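Side-chain contacts in glutathione S-transferase 2 (Heligmosomoides polygyrus, PDB 1TW9), which probably catalyses the conjugation of glutathione to substrates RX, giving an S-substituted glutathione, a halide anion and a proton: residues 162-167 with 172-177; 131-136 with 179-184; 145-150 with 155-160. All blocks are in the same frame, centred on the assembly; numbering follows the deposited sequence.

Overall arrangement
All three contacts lie in the helical C-terminal domain, and most of the residues that touch in each are buried. Contact 3 is nearest the middle of the chain, about 10 Å between centres; contacts 1 and 2 are each about 15 Å out. Contacts 1 and 3 both use helix 155-170, contact 3 near its start and contact 1 farther along. Contacts 1 and 2, about 9 Å apart between centres, merge into one apolar layer. Contact 2 is purely aliphatic, between two helices. Contact 1 adds an aromatic ring from a turn. Contact 3 centres on a buried carboxylate, D157, tying loop to helix with apolar packing beside it; H184 of contact 2 also bonds it.

Contact 1 (162-167 with 172-177); sequences EHVADM and PEYIEG
Y174 and M167 meet where the chain turns back after helix 155-170, in the helical C-terminal domain of the glutathione transferase fold. M167 CB stands over the centre of the Y174 ring, 3.6 Å from its centroid and only 9° off the ring normal. This is a CH-pi contact. M167 CG follows over the same face, 3.9 Å from Y174 CE1. The methionine chain then bends, and SD lies obliquely to the ring at 5.5 Å from its centroid, a loose Met-aromatic contact. On the opposite side of the ring L133 of helix 119-142 packs, so the tyrosine is held between two helices. V164 CG2 comes to the ring edge, 4.1 Å from Y174 CE2.

The Y174 side chain reaches straight into this site because CG is anti to the backbone N (chi1 -177°). Its OH lies near the plane of the H163 ring, at the edge, 3.5 Å from H163 CD2. The two rings are steeply inclined, at 82°. Both Y174 OH and H163 NE2 are hydrogen-bonded to the hydroxyl of Y98, which joins their buried polar ends. Beside the ring, V164 CG1 touches I175 CD1 at 3.7 Å. With an alanine in place of this tyrosine the ring and hydroxyl are gone, which would probably open a gap beside M167 and L133 and cost Y98 one of its partners. R129 binds the backbone carbonyls of E173 and Y174. The turn between helix 155-170 and helix 179-189 folds back onto the first of them, within the all-helical C-terminal domain of the glutathione transferase fold.

Contact 2 (131-136 with 179-184); sequences KFLGFI and PEVKAH
V181 of helix 179-189 sets its two methyl branches against L133 and I136 of helix 119-142. Those two residues lie about one helical turn apart, and V181 touches each with a different branch. V181 CG1 meets L133 CD2 at 4.0 Å. V181 CG2 meets I136 CG2 at 3.9 Å. In both pairs the side chains cross at about a right angle, and all the touching atoms are methyl groups. L133 CA and V181 CA are the nearest CA pair, 7.3 Å apart.

The torsions explain the pairing. V181 has CG1 anti to its backbone N (chi1 170°), which leaves CG2 beside that N, and the two methyls fan out toward different partners. I136 divides its work in the same way. Its CG2 methyl serves V181, while its longer branch, at chi1 -66°, is carried off the contact. There I136 CG1 lies over the rim of one face of the F132 ring, 3.7 Å above its plane. L133 CG is anti to its own carbonyl carbon. Its CD1 continues the chain in extended form, and CD2 is the branch turned to the valine.

Apolar neighbours continue the layer. V181 CG1 also lies 3.8 Å from V164 CG2 of helix 155-170, and V181 further touches L140. I136 CG2 packs on L148 CD2 at 3.8 Å. F132 stacks on Y98, and I136 packs on L91. Helix 119-142 thus packs against both helix 82-101 and helix 179-189, and F135 touches P47 of the second subunit.

Contact 3 (145-150 with 155-160); sequences SGFLVG and WVDLLV
L148 and D157 join the loop 145-150 to the first turn of helix 155-170. D157 OD2 also accepts a hydrogen bond from the backbone N of S154, as the Asp of an N-capping box (S-x-x-D) does, a motif well known at this helix in glutathione transferases.

Hydrogen bonds dominate. L148 N donates to the syn lone pair of D157 OD1 (2.9 Å, N-H...O angle 158°). H184 NE2 of helix 179-189 also binds OD1, so the same oxygen links loop and two helices. OD2 takes a further bond from water 1 at 2.7 Å. That water accepts from V149 N. The buried carboxylate is gripped by four partners, which fix its rotation. With CG anti to the carbonyl carbon (chi1 -69°), D157 brings its carboxylate to the loop although CB does not point there.

The loop is braced from within by an ST turn. S145 OG accepts from F147 N and donates to G150 O at 2.7 Å.

Apolar contacts flank the polar centre. L148 CD1 rests on V156 CG1 at 4.0 Å and on V160 CG2 at 4.1 Å, two valines one helical turn apart. F147 crosses the carboxylate, their planes 55° apart, with both CB and CD2 of F147 3.6 Å from D157 OD2.

Contact 1 (162-167 with 172-177)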
loop_
_atom_site.group_PDB
_atom_site.type_symbol
_atom_site.label_atom_id
_atom_site.label_comp_id
_atom_site.label_asym_id
_atom_site.label_seq_id
_atom_site.Cartn_x
_atom_site.Cartn_y
_atom_site.Cartn_z
ATOM N N GLU A 162 8.259 -10.676 11.132
ATOM C CA GLU A 162 9.279 -9.817 11.729
ATOM C C GLU A 162 8.723 -8.906 12.797
ATOM O O GLU A 162 9.310 -8.726 13.859
ATOM C CB GLU A 162 9.978 -8.995 10.616
ATOM C CG GLU A 162 10.990 -7.969 11.122
ATOM C CD GLU A 162 12.308 -8.572 11.669
ATOM O OE1 GLU A 162 12.968 -7.859 12.462
ATOM O OE2 GLU A 162 12.686 -9.764 11.399
ATOM N N HIS A 163 7.511 -8.387 12.574
ATOM C CA HIS A 163 6.869 -7.542 13.529
ATOM C C HIS A 163 6.561 -8.341 14.790
ATOM O O HIS A 163 6.835 -7.897 15.891
ATOM C CB HIS A 163 5.579 -6.942 12.961
ATOM C CG HIS A 163 4.862 -6.064 13.946
ATOM N ND1 HIS A 163 5.395 -4.875 14.425
ATOM C CD2 HIS A 163 3.716 -6.267 14.641
ATOM C CE1 HIS A 163 4.577 -4.374 15.326
ATOM N NE2 HIS A 163 3.551 -5.194 15.477
ATOM N N VAL A 164 6.014 -9.515 14.619
ATOM C CA VAL A 164 5.635 -10.377 15.728
ATOM C C VAL A 164 6.862 -10.768 16.571
ATOM O O VAL A 164 6.785 -10.759 17.798
ATOM C CB VAL A 164 4.796 -11.594 15.188
ATOM C CG1 VAL A 164 4.553 -12.625 16.302
ATOM C CG2 VAL A 164 3.487 -11.088 14.616
ATOM N N ALA A 165 7.985 -11.055 15.918
ATOM C CA ALA A 165 9.236 -11.370 16.597
ATOM C C ALA A 165 9.720 -10.212 17.418
ATOM O O ALA A 165 10.081 -10.336 18.600
ATOM C CB ALA A 165 10.324 -11.785 15.574
ATOM N N ASP A 166 9.698 -9.049 16.793
ATOM C CA ASP A 166 10.104 -7.833 17.430
ATOM C C ASP A 166 9.239 -7.498 18.631
ATOM O O ASP A 166 9.773 -7.238 19.725
ATOM C CB ASP A 166 9.976 -6.704 16.449
ATOM C CG ASP A 166 10.393 -5.369 17.032
ATOM O OD1 ASP A 166 11.248 -5.295 17.938
ATOM O OD2 ASP A 166 9.879 -4.316 16.609
ATOM N N MET A 167 7.928 -7.472 18.447
ATOM C CA MET A 167 7.038 -7.168 19.583
ATOM C C MET A 167 7.146 -8.205 20.705
ATOM O O MET A 167 7.041 -7.841 21.896
ATOM C CB MET A 167 5.591 -7.047 19.112
ATOM C CG MET A 167 5.323 -5.913 18.138
ATOM S SD MET A 167 5.753 -4.302 18.858
ATOM C CE MET A 167 7.296 -4.140 17.991
ATOM N N PRO A 172 6.827 -10.017 25.973
ATOM C CA PRO A 172 6.584 -11.471 25.884
ATOM C C PRO A 172 5.119 -11.869 25.769
ATOM O O PRO A 172 4.818 -12.830 25.037
ATOM C CB PRO A 172 7.179 -11.999 27.180
ATOM C CG PRO A 172 8.291 -11.094 27.453
ATOM C CD PRO A 172 7.826 -9.716 27.014
ATOM N N GLU A 173 4.206 -11.151 26.437
ATOM C CA GLU A 173 2.787 -11.500 26.422
ATOM C C GLU A 173 2.108 -11.212 25.068
ATOM O O GLU A 173 0.968 -11.547 24.850
ATOM C CB GLU A 173 2.010 -10.957 27.661
ATOM C CG GLU A 173 1.341 -9.586 27.615
ATOM C CD GLU A 173 0.517 -9.270 28.893
ATOM O OE1 GLU A 173 1.092 -8.662 29.844
ATOM O OE2 GLU A 173 -0.714 -9.608 28.988
ATOM N N TYR A 174 2.815 -10.577 24.141
ATOM C CA TYR A 174 2.227 -10.213 22.840
ATOM C C TYR A 174 1.569 -11.386 22.133
ATOM O O TYR A 174 0.541 -11.246 21.508
ATOM C CB TYR A 174 3.294 -9.569 21.978
ATOM C CG TYR A 174 2.828 -9.072 20.611
ATOM C CD1 TYR A 174 2.332 -7.806 20.444
ATOM C CD2 TYR A 174 2.926 -9.867 19.507
ATOM C CE1 TYR A 174 1.891 -7.374 19.199
ATOM C CE2 TYR A 174 2.524 -9.448 18.273
ATOM C CZ TYR A 174 1.965 -8.203 18.135
ATOM O OH TYR A 174 1.503 -7.736 16.927
ATOM N N ILE A 175 2.222 -12.536 22.210
ATOM C CA ILE A 175 1.817 -13.712 21.521
ATOM C C ILE A 175 0.880 -14.647 22.292
ATOM O O ILE A 175 0.359 -15.647 21.737
ATOM C CB ILE A 175 3.146 -14.401 21.094
ATOM C CG1 ILE A 175 2.946 -15.081 19.776
ATOM C CG2 ILE A 175 3.789 -15.147 22.181
ATOM C CD1 ILE A 175 2.311 -14.185 18.731
ATOM N N GLU A 176 0.609 -14.281 23.530
ATOM C CA GLU A 176 -0.247 -15.100 24.337
ATOM C C GLU A 176 -1.652 -14.963 23.763
ATOM O O GLU A 176 -2.123 -13.835 23.503
ATOM C CB GLU A 176 -0.177 -14.699 25.804
ATOM C CG GLU A 176 1.155 -15.000 26.462
ATOM C CD GLU A 176 1.227 -14.648 27.940
ATOM O OE1 GLU A 176 0.168 -14.297 28.517
ATOM O OE2 GLU A 176 2.322 -14.791 28.557
ATOM N N GLY A 177 -2.294 -16.095 23.498
ATOM C CA GLY A 177 -3.623 -16.091 22.876
ATOM C C GLY A 177 -3.634 -16.313 21.392
ATOM O O GLY A 177 -4.700 -16.462 20.770
#

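Contact 2 (131-136 with 179-184)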
loop_
_atom_site.group_PDB
_atom_site.type_symbol
_atom_site.label_atom_id
_atom_site.label_comp_id
_atom_site.label_asym_id
_atom_site.label_seq_id
_atom_site.Cartn_x
_atom_site.Cartn_y
_atom_site.Cartn_z
ATOM N N LYS A 131 -7.135 -7.217 17.969
ATOM C CA LYS A 131 -7.881 -7.012 16.761
ATOM C C LYS A 131 -7.108 -7.494 15.528
ATOM O O LYS A 131 -7.606 -8.340 14.779
ATOM C CB LYS A 131 -8.208 -5.544 16.599
ATOM C CG LYS A 131 -9.133 -5.284 15.411
ATOM C CD LYS A 131 -9.833 -3.918 15.528
ATOM C CE LYS A 131 -8.833 -2.755 15.604
ATOM N NZ LYS A 131 -9.411 -1.352 15.426
ATOM N N PHE A 132 -5.885 -7.008 15.352
ATOM C CA PHE A 132 -5.059 -7.403 14.224
ATOM C C PHE A 132 -4.669 -8.882 14.180
ATOM O O PHE A 132 -4.799 -9.536 13.144
ATOM C CB PHE A 132 -3.771 -6.591 14.193
ATOM C CG PHE A 132 -2.881 -6.925 13.063
ATOM C CD1 PHE A 132 -1.622 -7.410 13.311
ATOM C CD2 PHE A 132 -3.291 -6.666 11.754
ATOM C CE1 PHE A 132 -0.765 -7.672 12.236
ATOM C CE2 PHE A 132 -2.455 -6.952 10.682
ATOM C CZ PHE A 132 -1.208 -7.503 10.945
ATOM N N LEU A 133 -4.275 -9.420 15.318
ATOM C CA LEU A 133 -3.901 -10.855 15.347
ATOM C C LEU A 133 -5.113 -11.736 15.163
ATOM O O LEU A 133 -5.005 -12.847 14.688
ATOM C CB LEU A 133 -3.041 -11.208 16.543
ATOM C CG LEU A 133 -1.610 -10.555 16.603
ATOM C CD1 LEU A 133 -0.829 -11.221 17.703
ATOM C CD2 LEU A 133 -0.792 -10.550 15.313
ATOM N N GLY A 134 -6.271 -11.258 15.560
ATOM C CA GLY A 134 -7.480 -12.013 15.307
ATOM C C GLY A 134 -7.669 -12.133 13.805
ATOM O O GLY A 134 -8.013 -13.231 13.293
ATOM N N PHE A 135 -7.516 -11.024 13.078
ATOM C CA PHE A 135 -7.666 -11.066 11.595
ATOM C C PHE A 135 -6.628 -11.986 10.949
ATOM O O PHE A 135 -6.983 -12.839 10.096
ATOM C CB PHE A 135 -7.531 -9.671 10.962
ATOM C CG PHE A 135 -8.608 -8.691 11.382
ATOM C CD1 PHE A 135 -8.280 -7.367 11.652
ATOM C CD2 PHE A 135 -9.926 -9.073 11.506
ATOM C CE1 PHE A 135 -9.253 -6.457 12.024
ATOM C CE2 PHE A 135 -10.884 -8.177 11.861
ATOM C CZ PHE A 135 -10.545 -6.853 12.138
ATOM N N ILE A 136 -5.391 -11.847 11.362
ATOM C CA ILE A 136 -4.277 -12.700 10.880
ATOM C C ILE A 136 -4.545 -14.173 11.129
ATOM O O ILE A 136 -4.356 -15.014 10.246
ATOM C CB ILE A 136 -2.886 -12.290 11.540
ATOM C CG1 ILE A 136 -2.440 -10.923 11.108
ATOM C CG2 ILE A 136 -1.751 -13.353 11.185
ATOM C CD1 ILE A 136 -2.487 -10.689 9.653
ATOM N N PRO A 179 -1.492 -18.765 19.237
ATOM C CA PRO A 179 -0.470 -19.792 18.969
ATOM C C PRO A 179 -0.169 -19.941 17.504
ATOM O O PRO A 179 1.013 -20.177 17.131
ATOM C CB PRO A 179 -1.081 -21.081 19.498
ATOM C CG PRO A 179 -2.582 -20.791 19.716
ATOM C CD PRO A 179 -2.724 -19.324 19.866
ATOM N N GLU A 180 -1.192 -19.794 16.678
ATOM C CA GLU A 180 -0.966 -19.931 15.198
ATOM C C GLU A 180 -0.035 -18.823 14.679
ATOM O O GLU A 180 0.806 -19.044 13.828
ATOM C CB GLU A 180 -2.287 -19.918 14.419
ATOM C CG GLU A 180 -3.216 -21.081 14.658
ATOM C CD GLU A 180 -4.054 -20.974 15.944
ATOM O OE1 GLU A 180 -4.154 -19.851 16.577
ATOM O OE2 GLU A 180 -4.628 -22.043 16.335
ATOM N N VAL A 181 -0.186 -17.620 15.227
ATOM C CA VAL A 181 0.656 -16.506 14.832
ATOM C C VAL A 181 2.064 -16.766 15.304
ATOM O O VAL A 181 2.996 -16.502 14.581
ATOM C CB VAL A 181 0.148 -15.174 15.397
ATOM C CG1 VAL A 181 1.174 -14.056 15.189
ATOM C CG2 VAL A 181 -1.174 -14.783 14.795
ATOM N N LYS A 182 2.231 -17.274 16.528
ATOM C CA LYS A 182 3.588 -17.630 16.988
ATOM C C LYS A 182 4.234 -18.687 16.077
ATOM O O LYS A 182 5.421 -18.579 15.784
ATOM C CB LYS A 182 3.606 -18.206 18.428
ATOM C CG LYS A 182 5.086 -18.286 18.893
ATOM C CD LYS A 182 5.359 -18.655 20.238
ATOM C CE LYS A 182 6.922 -18.667 20.437
ATOM N NZ LYS A 182 7.226 -18.823 21.913
ATOM N N ALA A 183 3.476 -19.720 15.712
ATOM C CA ALA A 183 3.926 -20.846 14.910
ATOM C C ALA A 183 4.390 -20.302 13.552
ATOM O O ALA A 183 5.407 -20.682 12.985
ATOM C CB ALA A 183 2.747 -21.809 14.691
ATOM N N HIS A 184 3.612 -19.359 13.059
ATOM C CA HIS A 184 3.923 -18.702 11.767
ATOM C C HIS A 184 5.208 -17.900 11.869
ATOM O O HIS A 184 6.085 -18.027 11.032
ATOM C CB HIS A 184 2.753 -17.837 11.293
ATOM C CG HIS A 184 3.049 -16.970 10.111
ATOM N ND1 HIS A 184 3.581 -15.713 10.221
ATOM C CD2 HIS A 184 2.880 -17.197 8.783
ATOM C CE1 HIS A 184 3.718 -15.193 8.998
ATOM N NE2 HIS A 184 3.266 -16.071 8.115
#

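Contact 3 (145-150 with 155-160)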
loop_
_atom_site.group_PDB
_atom_site.type_symbol
_atom_site.label_atom_id
_atom_site.label_comp_id
_atom_site.label_asym_id
_atom_site.label_seq_id
_atom_site.Cartn_x
_atom_site.Cartn_y
_atom_site.Cartn_z
ATOM N N SER A 145 -1.359 -24.470 4.475
ATOM C CA SER A 145 0.040 -24.445 4.130
ATOM C C SER A 145 0.948 -23.929 5.235
ATOM O O SER A 145 2.147 -24.223 5.226
ATOM C CB SER A 145 0.237 -23.581 2.890
ATOM O OG SER A 145 0.033 -22.202 3.170
ATOM N N GLY A 146 0.389 -23.157 6.129
ATOM C CA GLY A 146 1.147 -22.451 7.155
ATOM C C GLY A 146 1.549 -21.021 6.831
ATOM O O GLY A 146 2.044 -20.334 7.677
ATOM N N PHE A 147 1.298 -20.605 5.597
ATOM C CA PHE A 147 1.484 -19.240 5.140
ATOM C C PHE A 147 0.212 -18.462 5.185
ATOM O O PHE A 147 -0.893 -19.049 5.385
ATOM C CB PHE A 147 2.083 -19.214 3.724
ATOM C CG PHE A 147 3.345 -20.001 3.618
ATOM C CD1 PHE A 147 3.352 -21.224 2.967
ATOM C CD2 PHE A 147 4.503 -19.575 4.227
ATOM C CE1 PHE A 147 4.493 -21.977 2.910
ATOM C CE2 PHE A 147 5.666 -20.354 4.201
ATOM C CZ PHE A 147 5.686 -21.523 3.501
ATOM N N LEU A 148 0.331 -17.152 5.086
ATOM C CA LEU A 148 -0.845 -16.278 5.132
ATOM C C LEU A 148 -1.740 -16.441 3.909
ATOM O O LEU A 148 -2.966 -16.480 4.044
ATOM C CB LEU A 148 -0.442 -14.860 5.370
ATOM C CG LEU A 148 -0.051 -14.519 6.811
ATOM C CD1 LEU A 148 0.593 -13.222 6.881
ATOM C CD2 LEU A 148 -1.318 -14.549 7.641
ATOM N N VAL A 149 -1.127 -16.536 2.717
ATOM C CA VAL A 149 -1.844 -16.610 1.429
ATOM C C VAL A 149 -1.204 -17.633 0.578
ATOM O O VAL A 149 0.035 -17.583 0.351
ATOM C CB VAL A 149 -1.886 -15.226 0.644
ATOM C CG1 VAL A 149 -2.543 -15.333 -0.695
ATOM C CG2 VAL A 149 -2.611 -14.168 1.488
ATOM N N GLY A 150 -2.005 -18.577 0.077
ATOM C CA GLY A 150 -1.489 -19.523 -0.843
ATOM C C GLY A 150 -0.572 -20.537 -0.210
ATOM O O GLY A 150 -0.428 -20.639 0.986
ATOM N N TRP A 155 5.930 -11.983 0.707
ATOM C CA TRP A 155 6.552 -10.819 1.449
ATOM C C TRP A 155 5.718 -10.403 2.651
ATOM O O TRP A 155 6.297 -9.902 3.667
ATOM C CB TRP A 155 6.770 -9.643 0.527
ATOM C CG TRP A 155 5.554 -9.040 -0.096
ATOM C CD1 TRP A 155 4.869 -9.468 -1.220
ATOM C CD2 TRP A 155 4.956 -7.788 0.274
ATOM N NE1 TRP A 155 3.862 -8.564 -1.532
ATOM C CE2 TRP A 155 3.866 -7.556 -0.601
ATOM C CE3 TRP A 155 5.148 -6.911 1.334
ATOM C CZ2 TRP A 155 3.030 -6.438 -0.490
ATOM C CZ3 TRP A 155 4.331 -5.794 1.410
ATOM C CH2 TRP A 155 3.303 -5.568 0.511
ATOM N N VAL A 156 4.423 -10.624 2.620
ATOM C CA VAL A 156 3.586 -10.255 3.823
ATOM C C VAL A 156 3.851 -11.258 4.956
ATOM O O VAL A 156 3.823 -10.890 6.127
ATOM C CB VAL A 156 2.074 -10.082 3.577
ATOM C CG1 VAL A 156 1.360 -11.460 3.346
ATOM C CG2 VAL A 156 1.459 -9.307 4.729
ATOM N N ASP A 157 4.141 -12.527 4.664
ATOM C CA ASP A 157 4.612 -13.443 5.719
ATOM C C ASP A 157 5.871 -12.879 6.424
ATOM O O ASP A 157 5.966 -12.884 7.654
ATOM C CB ASP A 157 4.977 -14.793 5.161
ATOM C CG ASP A 157 3.817 -15.566 4.682
ATOM O OD1 ASP A 157 2.806 -15.775 5.446
ATOM O OD2 ASP A 157 3.901 -16.058 3.492
ATOM N N LEU A 158 6.830 -12.417 5.639
ATOM C CA LEU A 158 8.031 -11.760 6.137
ATOM C C LEU A 158 7.738 -10.532 6.976
ATOM O O LEU A 158 8.367 -10.357 8.047
ATOM C CB LEU A 158 9.069 -11.367 5.028
ATOM C CG LEU A 158 9.552 -12.451 4.121
ATOM C CD1 LEU A 158 10.325 -11.901 3.007
ATOM C CD2 LEU A 158 10.288 -13.443 4.880
ATOM N N LEU A 159 6.834 -9.675 6.527
ATOM C CA LEU A 159 6.543 -8.436 7.214
ATOM C C LEU A 159 5.872 -8.755 8.586
ATOM O O LEU A 159 6.252 -8.176 9.610
ATOM C CB LEU A 159 5.610 -7.667 6.305
ATOM C CG LEU A 159 5.143 -6.311 6.736
ATOM C CD1 LEU A 159 6.337 -5.371 6.810
ATOM C CD2 LEU A 159 4.114 -5.779 5.811
ATOM N N VAL A 160 4.886 -9.637 8.552
ATOM C CA VAL A 160 4.161 -10.017 9.779
ATOM C C VAL A 160 5.066 -10.702 10.781
ATOM O O VAL A 160 5.100 -10.254 11.974
ATOM C CB VAL A 160 2.874 -10.781 9.476
ATOM C CG1 VAL A 160 2.186 -11.271 10.796
ATOM C CG2 VAL A 160 1.873 -9.818 8.731
HETATM O O HOH W 1 1.689 -15.880 2.024
#